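Local coordinates for putative secreted protein (Pseudomonas aeruginosa, PDB 3NPD) that is of unknown function but is probably a secreted, quorum-sensing-regulated protein and a putative virulence factor, at residues A[42-52]-A[86-96]; A[66-74]-A[105-113]. One frame throughout, in Å; residues are numbered along the deposited sequence. Where two conformers were deposited one is given.

Contact 1 of 2, residues A[42-52]-A[86-96]; sequences NQLINHLSVRA and GAILTYSFTEY. With SO4 (sulfate ion), chain B.
Asn42 opens the pairing of 42-52 with 86-96: its carbonyl accepts the N-H of Ile88, while a water joins its ND2 to the carbonyl of Gly86, the positive-phi residue that ends helix 77-83 in a Schellman motif. Gln43 comes next, its chain extended beside Ile88, with OE1 taking the hydroxyl proton of Thr90 OG1 at 2.7 Å; the donor lies 34° out of the amide's carbonyl plane, and Arg106 NE of strand 101-107, on the far side of 88-95, is a second donor to this oxygen. On the other face of the sheet Leu44 CD2 rests alongside Leu89 CD1. Ile45 follows with CG1 against Thr90 CB. Asn46 holds its CG anti to the backbone N (chi1 -171°), which carries OD1 to within 3.4 Å of Tyr91 CE1, amide and ring planes 59° apart; a water links OD1 to Tyr91 OH, and Asp34 and Gly36 take up ND2. His47 reaches Ser92 OG through another water, from ND1, with NE2 paired to Thr38. One methyl, Leu48 CD1, serves two rings: it sits over the face of Phe93, 4.2 Å from the centroid, and at the edge of Tyr91, 3.8 Å from CD1. Val50 CG2 then meets the edge of Phe93, 3.5 Å from CD2. Past the strand, the Arg51 guanidinium lies off-centre over the Tyr96 ring in a cation-pi contact, CZ 4.0 Å from the centroid, while its NH1 and the backbone N of Ala52 hold a sulfate, probably from the crystallisation liquor. Ten hydrogen bonds, nine of them a backbone ladder from Ile88 to Tyr96, bind two parallel strands whose connection is almost entirely helical: a beta-alpha-beta crossover at the centre of a mixed sheet.

Contact 2 of 2, residues A[66-74]-A[105-113]; sequences RSQLGDSVC and ERFDAGSCR. With EDO (1,2-ethanediol), chain H.
Arg66 of helix 62-74 lays its side chain across Phe107 of strand 101-107, in a helix-on-sheet packing that a disulfide closes at its far end. Its CB lies 3.6 Å from Glu105 OE1, and CG touches both that oxygen and the ring's CZ. Fully extended from the backbone N outwards as far as NE, the chain carries CD on past OE1 and delivers the guanidinium flat onto Phe107. NE passes near O1 of an ethanediol, probably from the crystallisation liquor, and CZ lies nearest the Arg106 carbonyl O. The two planes are 8° apart with centres separated by 4.2 Å, an offset cation-pi stack in which Phe107 CE2 lies beneath the middle of the guanidinium. Arg66 NH1 spends one bond on Glu105 OE1, a salt bridge of 2.9 Å entering nearly along the carboxylate's C-O bond. It shares the carbonyl O of Arg106 with NH2, so two nitrogens grip one oxygen end-on, and that oxygen lies in the guanidinium plane. NH2 also donates to the ethanediol O1, whose other hydroxyl pairs with Ser111 OG. Stack and in-plane bonds together should fix the rotation of the group.

The helix comes close to the ring because Gly70 has no side chain: its CA reaches 3.4 Å from Phe107 CE2, and Leu69 CB and Val73 CG2 pack on the same ring, all three obliquely. The Leu69 side chain crosses that of Glu105 at about a right angle, CD1 resting on its CB. Asp108 and Ser111 form a capping box, with Ser111 N bonded to Asp108 OD1 and Asp108 N to Ser111 OG, which starts helix 109-112. This short helix presents Cys112 to Cys74, where SG joins SG at 2.0 Å with a chi3 of -72°.

How the contacts relate
The centres of the two contacts lie about 13 Å apart, and their segments alternate along the chain: 42-52, 66-74, 86-96, 105-113. Contact 1 is the parallel pair near the middle of the five-stranded sheet; contact 2 sits at its edge, where helix 62-74, part of the helical connection between the strands of contact 1, meets outermost strand 101-107. The strands 88-95 and 101-107 are antiparallel neighbours, and probable backbone hydrogen bonds tie Tyr91 to Glu105 and Leu89 to Phe107. Tyr91 CE2 also packs on Val73 CG2, 3.4 Å away. Helix and sheet thus share one core, and the disulfide ties the C-terminal region of the modelled chain to the crossover.

Contact 1 of 2, residues A[42-52]-A[86-96]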
loop_
_atom_site.group_PDB
_atom_site.type_symbol
_atom_site.label_atom_id
_atom_site.label_comp_id
_atom_site.label_asym_id
_atom_site.label_seq_id
_atom_site.Cartn_x
_atom_site.Cartn_y
_atom_site.Cartn_z
ATOM N N ASN A 42 4.593 3.584 -11.228
ATOM C CA ASN A 42 3.172 3.250 -11.295
ATOM C C ASN A 42 2.605 2.683 -9.967
ATOM O O ASN A 42 1.460 2.257 -9.945
ATOM C CB ASN A 42 2.845 2.307 -12.473
ATOM C CG ASN A 42 3.473 0.936 -12.325
ATOM O OD1 ASN A 42 4.348 0.728 -11.472
ATOM N ND2 ASN A 42 3.058 0.010 -13.155
ATOM N N GLN A 43 3.390 2.693 -8.889
ATOM C CA GLN A 43 2.989 2.175 -7.606
ATOM C C GLN A 43 2.586 3.292 -6.661
ATOM O O GLN A 43 3.361 4.216 -6.407
ATOM C CB GLN A 43 4.123 1.400 -6.920
ATOM C CG GLN A 43 4.471 0.143 -7.637
ATOM C CD GLN A 43 5.550 -0.666 -6.968
ATOM O OE1 GLN A 43 5.542 -0.900 -5.760
ATOM N NE2 GLN A 43 6.471 -1.140 -7.778
ATOM N N LEU A 44 1.369 3.193 -6.149
ATOM C CA LEU A 44 0.899 3.978 -4.999
ATOM C C LEU A 44 1.185 3.120 -3.766
ATOM O O LEU A 44 0.611 2.039 -3.622
ATOM C CB LEU A 44 -0.610 4.259 -5.116
ATOM C CG LEU A 44 -1.260 5.003 -3.950
ATOM C CD1 LEU A 44 -0.602 6.393 -3.747
ATOM C CD2 LEU A 44 -2.801 5.117 -4.139
ATOM N N ILE A 45 2.030 3.604 -2.892
ATOM C CA ILE A 45 2.551 2.812 -1.782
ATOM C C ILE A 45 1.989 3.370 -0.493
ATOM O O ILE A 45 2.192 4.552 -0.202
ATOM C CB ILE A 45 4.090 2.870 -1.710
ATOM C CG1 ILE A 45 4.762 2.416 -2.985
ATOM C CG2 ILE A 45 4.627 2.045 -0.461
ATOM C CD1 ILE A 45 6.190 2.890 -3.163
ATOM N N ASN A 46 1.323 2.532 0.302
ATOM C CA ASN A 46 0.868 2.872 1.626
ATOM C C ASN A 46 1.927 2.263 2.524
ATOM O O ASN A 46 2.170 1.035 2.497
ATOM C CB ASN A 46 -0.531 2.245 1.864
ATOM C CG ASN A 46 -1.236 2.700 3.137
ATOM O OD1 ASN A 46 -2.277 2.129 3.474
ATOM N ND2 ASN A 46 -0.682 3.678 3.868
ATOM N N HIS A 47 2.573 3.100 3.318
ATOM C CA HIS A 47 3.565 2.663 4.265
ATOM C C HIS A 47 2.877 2.514 5.610
ATOM O O HIS A 47 2.188 3.430 6.046
ATOM C CB HIS A 47 4.643 3.738 4.399
ATOM C CG HIS A 47 5.329 4.083 3.094
ATOM N ND1 HIS A 47 6.499 3.491 2.664
ATOM C CD2 HIS A 47 5.000 4.984 2.147
ATOM C CE1 HIS A 47 6.847 4.002 1.495
ATOM N NE2 HIS A 47 5.955 4.910 1.157
ATOM N N LEU A 48 3.111 1.379 6.284
ATOM C CA LEU A 48 2.581 1.132 7.605
ATOM C C LEU A 48 3.690 0.545 8.492
ATOM O O LEU A 48 4.561 -0.207 7.985
ATOM C CB LEU A 48 1.384 0.213 7.554
ATOM C CG LEU A 48 0.167 0.711 6.731
ATOM C CD1 LEU A 48 0.162 0.011 5.350
ATOM C CD2 LEU A 48 -1.146 0.527 7.515
ATOM N N SER A 49 3.692 0.916 9.779
ATOM C CA SER A 49 4.610 0.300 10.760
ATOM C C SER A 49 3.779 -0.661 11.598
ATOM O O SER A 49 2.584 -0.419 11.838
ATOM C CB SER A 49 5.332 1.301 11.666
ATOM O OG SER A 49 4.460 2.030 12.465
ATOM N N VAL A 50 4.433 -1.711 12.065
ATOM C CA VAL A 50 3.789 -2.814 12.800
ATOM C C VAL A 50 4.650 -3.111 13.999
ATOM O O VAL A 50 5.854 -3.317 13.857
ATOM C CB VAL A 50 3.687 -4.113 11.971
ATOM C CG1 VAL A 50 2.805 -5.143 12.712
ATOM C CG2 VAL A 50 3.115 -3.836 10.661
ATOM N N ARG A 51 4.028 -3.211 15.169
ATOM C CA ARG A 51 4.743 -3.650 16.364
ATOM C C ARG A 51 5.171 -5.113 16.256
ATOM O O ARG A 51 4.607 -5.892 15.488
ATOM C CB ARG A 51 3.956 -3.339 17.619
ATOM C CG ARG A 51 3.899 -1.799 17.794
ATOM C CD ARG A 51 3.095 -1.337 18.967
ATOM N NE ARG A 51 3.111 0.145 19.051
ATOM C CZ ARG A 51 3.982 0.892 19.751
ATOM N NH1 ARG A 51 4.955 0.318 20.466
ATOM N NH2 ARG A 51 3.867 2.235 19.748
ATOM N N ALA A 52 6.207 -5.425 17.017
ATOM C CA ALA A 52 6.968 -6.671 16.923
ATOM C C ALA A 52 6.117 -7.918 16.987
ATOM O O ALA A 52 6.298 -8.828 16.172
ATOM C CB ALA A 52 8.054 -6.695 18.037
ATOM N N GLY A 86 -3.741 1.260 -14.882
ATOM C CA GLY A 86 -2.411 0.677 -14.981
ATOM C C GLY A 86 -1.606 0.826 -13.718
ATOM O O GLY A 86 -0.425 0.489 -13.734
ATOM N N ALA A 87 -2.230 1.286 -12.628
ATOM C CA ALA A 87 -1.477 1.471 -11.350
ATOM C C ALA A 87 -1.324 0.135 -10.594
ATOM O O ALA A 87 -2.008 -0.847 -10.881
ATOM C CB ALA A 87 -2.114 2.524 -10.410
ATOM N N ILE A 88 -0.372 0.150 -9.664
ATOM C CA ILE A 88 -0.170 -0.930 -8.714
ATOM C C ILE A 88 -0.374 -0.313 -7.341
ATOM O O ILE A 88 0.121 0.810 -7.076
ATOM C CB ILE A 88 1.255 -1.500 -8.832
ATOM C CG1 ILE A 88 1.394 -2.263 -10.134
ATOM C CG2 ILE A 88 1.598 -2.429 -7.622
ATOM C CD1 ILE A 88 2.889 -2.546 -10.509
ATOM N N LEU A 89 -1.165 -0.991 -6.511
ATOM C CA LEU A 89 -1.318 -0.658 -5.092
ATOM C C LEU A 89 -0.299 -1.510 -4.338
ATOM O O LEU A 89 -0.323 -2.723 -4.413
ATOM C CB LEU A 89 -2.764 -0.870 -4.585
ATOM C CG LEU A 89 -3.548 0.401 -4.290
ATOM C CD1 LEU A 89 -2.895 1.284 -3.166
ATOM C CD2 LEU A 89 -3.740 1.127 -5.652
ATOM N N THR A 90 0.553 -0.860 -3.558
ATOM C CA THR A 90 1.592 -1.533 -2.792
ATOM C C THR A 90 1.421 -1.230 -1.311
ATOM O O THR A 90 1.313 -0.060 -0.944
ATOM C CB THR A 90 2.979 -1.066 -3.230
ATOM O OG1 THR A 90 3.131 -1.424 -4.603
ATOM C CG2 THR A 90 4.118 -1.721 -2.359
ATOM N N TYR A 91 1.442 -2.265 -0.479
ATOM C CA TYR A 91 1.462 -2.126 0.980
ATOM C C TYR A 91 2.842 -2.489 1.435
ATOM O O TYR A 91 3.297 -3.615 1.214
ATOM C CB TYR A 91 0.449 -3.040 1.671
ATOM C CG TYR A 91 -0.888 -2.509 1.441
ATOM C CD1 TYR A 91 -1.400 -1.521 2.296
ATOM C CD2 TYR A 91 -1.605 -2.852 0.313
ATOM C CE1 TYR A 91 -2.602 -0.914 2.055
ATOM C CE2 TYR A 91 -2.839 -2.264 0.062
ATOM C CZ TYR A 91 -3.342 -1.301 0.952
ATOM O OH TYR A 91 -4.563 -0.704 0.745
ATOM N N SER A 92 3.513 -1.549 2.101
ATOM C CA SER A 92 4.844 -1.760 2.663
ATOM C C SER A 92 4.758 -1.655 4.168
ATOM O O SER A 92 4.597 -0.564 4.728
ATOM C CB SER A 92 5.856 -0.772 2.056
ATOM O OG SER A 92 7.108 -0.856 2.709
ATOM N N PHE A 93 4.863 -2.803 4.820
ATOM C CA PHE A 93 4.868 -2.884 6.299
ATOM C C PHE A 93 6.281 -3.057 6.777
ATOM O O PHE A 93 7.032 -3.921 6.270
ATOM C CB PHE A 93 4.073 -4.087 6.777
ATOM C CG PHE A 93 2.605 -4.028 6.497
ATOM C CD1 PHE A 93 2.089 -4.507 5.277
ATOM C CD2 PHE A 93 1.700 -3.549 7.463
ATOM C CE1 PHE A 93 0.709 -4.465 5.032
ATOM C CE2 PHE A 93 0.329 -3.508 7.197
ATOM C CZ PHE A 93 -0.151 -3.956 5.993
ATOM N N THR A 94 6.674 -2.251 7.758
ATOM C CA THR A 94 7.984 -2.340 8.405
ATOM C C THR A 94 7.795 -2.386 9.927
ATOM O O THR A 94 6.749 -2.014 10.431
ATOM C CB THR A 94 8.869 -1.161 7.965
ATOM O OG1 THR A 94 8.274 0.062 8.395
ATOM C CG2 THR A 94 9.060 -1.180 6.411
ATOM N N GLU A 95 8.809 -2.828 10.645
ATOM C CA GLU A 95 8.782 -2.884 12.098
ATOM C C GLU A 95 8.760 -1.487 12.713
ATOM O O GLU A 95 9.491 -0.607 12.280
ATOM C CB GLU A 95 10.026 -3.626 12.614
ATOM C CG GLU A 95 9.870 -5.125 12.623
ATOM C CD GLU A 95 9.274 -5.614 13.925
ATOM O OE1 GLU A 95 8.293 -4.991 14.410
ATOM O OE2 GLU A 95 9.789 -6.630 14.440
ATOM N N TYR A 96 7.948 -1.300 13.735
ATOM C CA TYR A 96 7.867 -0.010 14.418
ATOM C C TYR A 96 9.219 0.425 14.991
ATOM O O TYR A 96 9.605 1.543 14.783
ATOM C CB TYR A 96 6.818 -0.096 15.504
ATOM C CG TYR A 96 6.692 1.158 16.310
ATOM C CD1 TYR A 96 6.255 2.334 15.716
ATOM C CD2 TYR A 96 7.017 1.191 17.667
ATOM C CE1 TYR A 96 6.117 3.507 16.425
ATOM C CE2 TYR A 96 6.841 2.365 18.411
ATOM C CZ TYR A 96 6.447 3.534 17.781
ATOM O OH TYR A 96 6.346 4.675 18.521
HETATM S S SO4 B . 7.211 -3.145 19.769
HETATM O O1 SO4 B . 7.488 -3.079 18.320
HETATM O O2 SO4 B . 6.270 -4.190 20.200
HETATM O O3 SO4 B . 8.470 -3.387 20.467
HETATM O O4 SO4 B . 6.610 -1.867 20.197
HETATM O O HOH W 1 1.617 0.985 -15.610
HETATM O O HOH W 2 -4.713 1.720 1.789
HETATM O O HOH W 3 7.639 1.390 4.129
HETATM O O HOH W 4 6.655 1.350 6.635
HETATM O O HOH W 5 5.767 4.123 21.037
HETATM O O HOH W 6 8.849 -8.868 15.152
#

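Contact 2 of 2, residues A[66-74]-A[105-113]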
loop_
_atom_site.group_PDB
_atom_site.type_symbol
_atom_site.label_atom_id
_atom_site.label_comp_id
_atom_site.label_asym_id
_atom_site.label_seq_id
_atom_site.Cartn_x
_atom_site.Cartn_y
_atom_site.Cartn_z
ATOM N N ARG A 66 -1.926 -11.385 2.579
ATOM C CA ARG A 66 -2.088 -10.930 1.214
ATOM C C ARG A 66 -3.544 -11.033 0.800
ATOM O O ARG A 66 -4.099 -10.107 0.192
ATOM C CB ARG A 66 -1.244 -11.744 0.258
ATOM C CG ARG A 66 -1.412 -11.250 -1.201
ATOM C CD ARG A 66 -0.580 -11.968 -2.250
ATOM N NE ARG A 66 -0.939 -11.469 -3.572
ATOM C CZ ARG A 66 -0.541 -10.288 -4.096
ATOM N NH1 ARG A 66 0.223 -9.451 -3.414
ATOM N NH2 ARG A 66 -0.964 -9.934 -5.316
ATOM N N SER A 67 -4.161 -12.141 1.178
ATOM C CA SER A 67 -5.547 -12.395 0.788
ATOM C C SER A 67 -6.490 -11.344 1.399
ATOM O O SER A 67 -7.374 -10.837 0.724
ATOM C CB SER A 67 -5.970 -13.834 1.169
ATOM O OG SER A 67 -7.313 -14.073 0.800
ATOM N N GLN A 68 -6.264 -11.011 2.659
ATOM C CA GLN A 68 -7.070 -9.981 3.346
ATOM C C GLN A 68 -6.849 -8.596 2.754
ATOM O O GLN A 68 -7.810 -7.837 2.571
ATOM C CB GLN A 68 -6.757 -9.925 4.811
ATOM C CG GLN A 68 -7.167 -11.157 5.540
ATOM C CD GLN A 68 -6.760 -11.095 7.018
ATOM O OE1 GLN A 68 -7.235 -10.229 7.750
ATOM N NE2 GLN A 68 -5.873 -12.009 7.450
ATOM N N LEU A 69 -5.589 -8.258 2.512
ATOM C CA LEU A 69 -5.244 -7.007 1.799
ATOM C C LEU A 69 -5.894 -6.937 0.432
ATOM O O LEU A 69 -6.481 -5.924 0.100
ATOM C CB LEU A 69 -3.748 -6.784 1.670
ATOM C CG LEU A 69 -2.999 -6.456 2.954
ATOM C CD1 LEU A 69 -1.519 -6.533 2.705
ATOM C CD2 LEU A 69 -3.381 -5.056 3.532
ATOM N N GLY A 70 -5.805 -8.008 -0.324
ATOM C CA GLY A 70 -6.417 -8.120 -1.683
ATOM C C GLY A 70 -7.909 -7.903 -1.652
ATOM O O GLY A 70 -8.431 -7.155 -2.480
ATOM N N ASP A 71 -8.592 -8.560 -0.704
ATOM C CA ASP A 71 -10.057 -8.427 -0.531
ATOM C C ASP A 71 -10.420 -6.955 -0.364
ATOM O O ASP A 71 -11.353 -6.456 -1.021
ATOM C CB ASP A 71 -10.583 -9.198 0.701
ATOM C CG ASP A 71 -10.604 -10.732 0.531
ATOM O OD1 ASP A 71 -10.646 -11.245 -0.618
ATOM O OD2 ASP A 71 -10.614 -11.434 1.592
ATOM N N SER A 72 -9.654 -6.257 0.484
ATOM C CA SER A 72 -9.851 -4.833 0.780
ATOM C C SER A 72 -9.587 -3.950 -0.464
ATOM O O SER A 72 -10.443 -3.144 -0.856
ATOM C CB SER A 72 -8.924 -4.437 1.943
ATOM O OG SER A 72 -9.078 -3.087 2.350
ATOM N N VAL A 73 -8.407 -4.114 -1.073
ATOM C CA VAL A 73 -8.009 -3.346 -2.262
ATOM C C VAL A 73 -8.958 -3.532 -3.411
ATOM O O VAL A 73 -9.416 -2.560 -4.001
ATOM C CB VAL A 73 -6.566 -3.714 -2.752
ATOM C CG1 VAL A 73 -6.295 -3.158 -4.170
ATOM C CG2 VAL A 73 -5.551 -3.266 -1.739
ATOM N N CYS A 74 -9.249 -4.797 -3.707
ATOM C CA CYS A 74 -9.989 -5.137 -4.918
ATOM C C CYS A 74 -11.452 -4.737 -4.905
ATOM O O CYS A 74 -12.087 -4.769 -5.967
ATOM C CB CYS A 74 -9.810 -6.607 -5.249
ATOM S SG CYS A 74 -8.039 -6.996 -5.580
ATOM N N GLU A 105 3.304 -6.167 -0.179
ATOM C CA GLU A 105 2.268 -6.838 -0.991
ATOM C C GLU A 105 1.784 -5.865 -2.075
ATOM O O GLU A 105 1.312 -4.757 -1.769
ATOM C CB GLU A 105 1.085 -7.278 -0.105
ATOM C CG GLU A 105 1.461 -8.394 0.883
ATOM C CD GLU A 105 2.038 -9.677 0.233
ATOM O OE1 GLU A 105 1.694 -9.987 -0.924
ATOM O OE2 GLU A 105 2.786 -10.439 0.913
ATOM N N ARG A 106 1.947 -6.278 -3.338
ATOM C CA ARG A 106 1.546 -5.487 -4.491
ATOM C C ARG A 106 0.359 -6.112 -5.196
ATOM O O ARG A 106 0.267 -7.361 -5.378
ATOM C CB ARG A 106 2.671 -5.400 -5.501
ATOM C CG ARG A 106 3.892 -4.761 -4.908
ATOM C CD ARG A 106 5.064 -4.615 -5.891
ATOM N NE ARG A 106 6.135 -3.898 -5.192
ATOM C CZ ARG A 106 7.003 -4.424 -4.323
ATOM N NH1 ARG A 106 6.977 -5.698 -4.020
ATOM N NH2 ARG A 106 7.879 -3.643 -3.688
ATOM N N PHE A 107 -0.501 -5.231 -5.707
ATOM C CA PHE A 107 -1.711 -5.627 -6.401
ATOM C C PHE A 107 -1.890 -4.821 -7.664
ATOM O O PHE A 107 -1.794 -3.593 -7.619
ATOM C CB PHE A 107 -2.955 -5.417 -5.519
ATOM C CG PHE A 107 -2.888 -6.146 -4.210
ATOM C CD1 PHE A 107 -2.231 -5.551 -3.078
ATOM C CD2 PHE A 107 -3.385 -7.444 -4.089
ATOM C CE1 PHE A 107 -2.133 -6.257 -1.873
ATOM C CE2 PHE A 107 -3.267 -8.154 -2.845
ATOM C CZ PHE A 107 -2.643 -7.565 -1.759
ATOM N N ASP A 108 -2.230 -5.487 -8.777
ATOM C CA ASP A 108 -2.599 -4.813 -10.040
ATOM C C ASP A 108 -3.981 -5.298 -10.461
ATOM O O ASP A 108 -4.622 -6.076 -9.719
ATOM C CB ASP A 108 -1.513 -4.926 -11.131
ATOM C CG ASP A 108 -1.294 -6.353 -11.675
ATOM O OD1 ASP A 108 -1.986 -7.307 -11.308
ATOM O OD2 ASP A 108 -0.354 -6.496 -12.497
ATOM N N ALA A 109 -4.479 -4.811 -11.595
ATOM C CA ALA A 109 -5.765 -5.263 -12.116
ATOM C C ALA A 109 -5.865 -6.795 -12.174
ATOM O O ALA A 109 -6.881 -7.351 -11.756
ATOM C CB ALA A 109 -6.086 -4.621 -13.523
ATOM N N GLY A 110 -4.786 -7.444 -12.641
ATOM C CA GLY A 110 -4.669 -8.901 -12.695
ATOM C C GLY A 110 -4.910 -9.556 -11.348
ATOM O O GLY A 110 -5.681 -10.555 -11.240
ATOM N N SER A 111 -4.281 -9.017 -10.306
ATOM C CA SER A 111 -4.476 -9.521 -8.930
ATOM C C SER A 111 -5.948 -9.561 -8.529
ATOM O O SER A 111 -6.426 -10.527 -7.932
ATOM C CB SER A 111 -3.732 -8.647 -7.902
ATOM O OG SER A 111 -2.378 -8.441 -8.245
ATOM N N CYS A 112 -6.682 -8.528 -8.902
ATOM C CA CYS A 112 -8.081 -8.412 -8.502
ATOM C C CYS A 112 -9.002 -9.392 -9.217
ATOM O O CYS A 112 -9.981 -9.880 -8.616
ATOM C CB CYS A 112 -8.538 -6.949 -8.549
ATOM S SG CYS A 112 -7.665 -6.012 -7.310
ATOM N N ARG A 113 -8.647 -9.739 -10.444
ATOM C CA ARG A 113 -9.376 -10.769 -11.193
ATOM C C ARG A 113 -9.150 -12.135 -10.578
ATOM O O ARG A 113 -10.095 -12.887 -10.395
ATOM C CB ARG A 113 -8.925 -10.836 -12.642
ATOM C CG ARG A 113 -9.254 -9.629 -13.436
ATOM C CD ARG A 113 -9.224 -10.030 -14.871
ATOM N NE ARG A 113 -7.884 -9.864 -15.386
ATOM C CZ ARG A 113 -6.962 -10.807 -15.521
ATOM N NH1 ARG A 113 -7.179 -12.099 -15.211
ATOM N NH2 ARG A 113 -5.803 -10.414 -16.028
HETATM C C1 EDO H . -2.390 -12.592 -7.786
HETATM O O1 EDO H . -2.599 -11.761 -6.628
HETATM C C2 EDO H . -1.082 -12.239 -8.440
HETATM O O2 EDO H . -1.134 -10.880 -8.907
#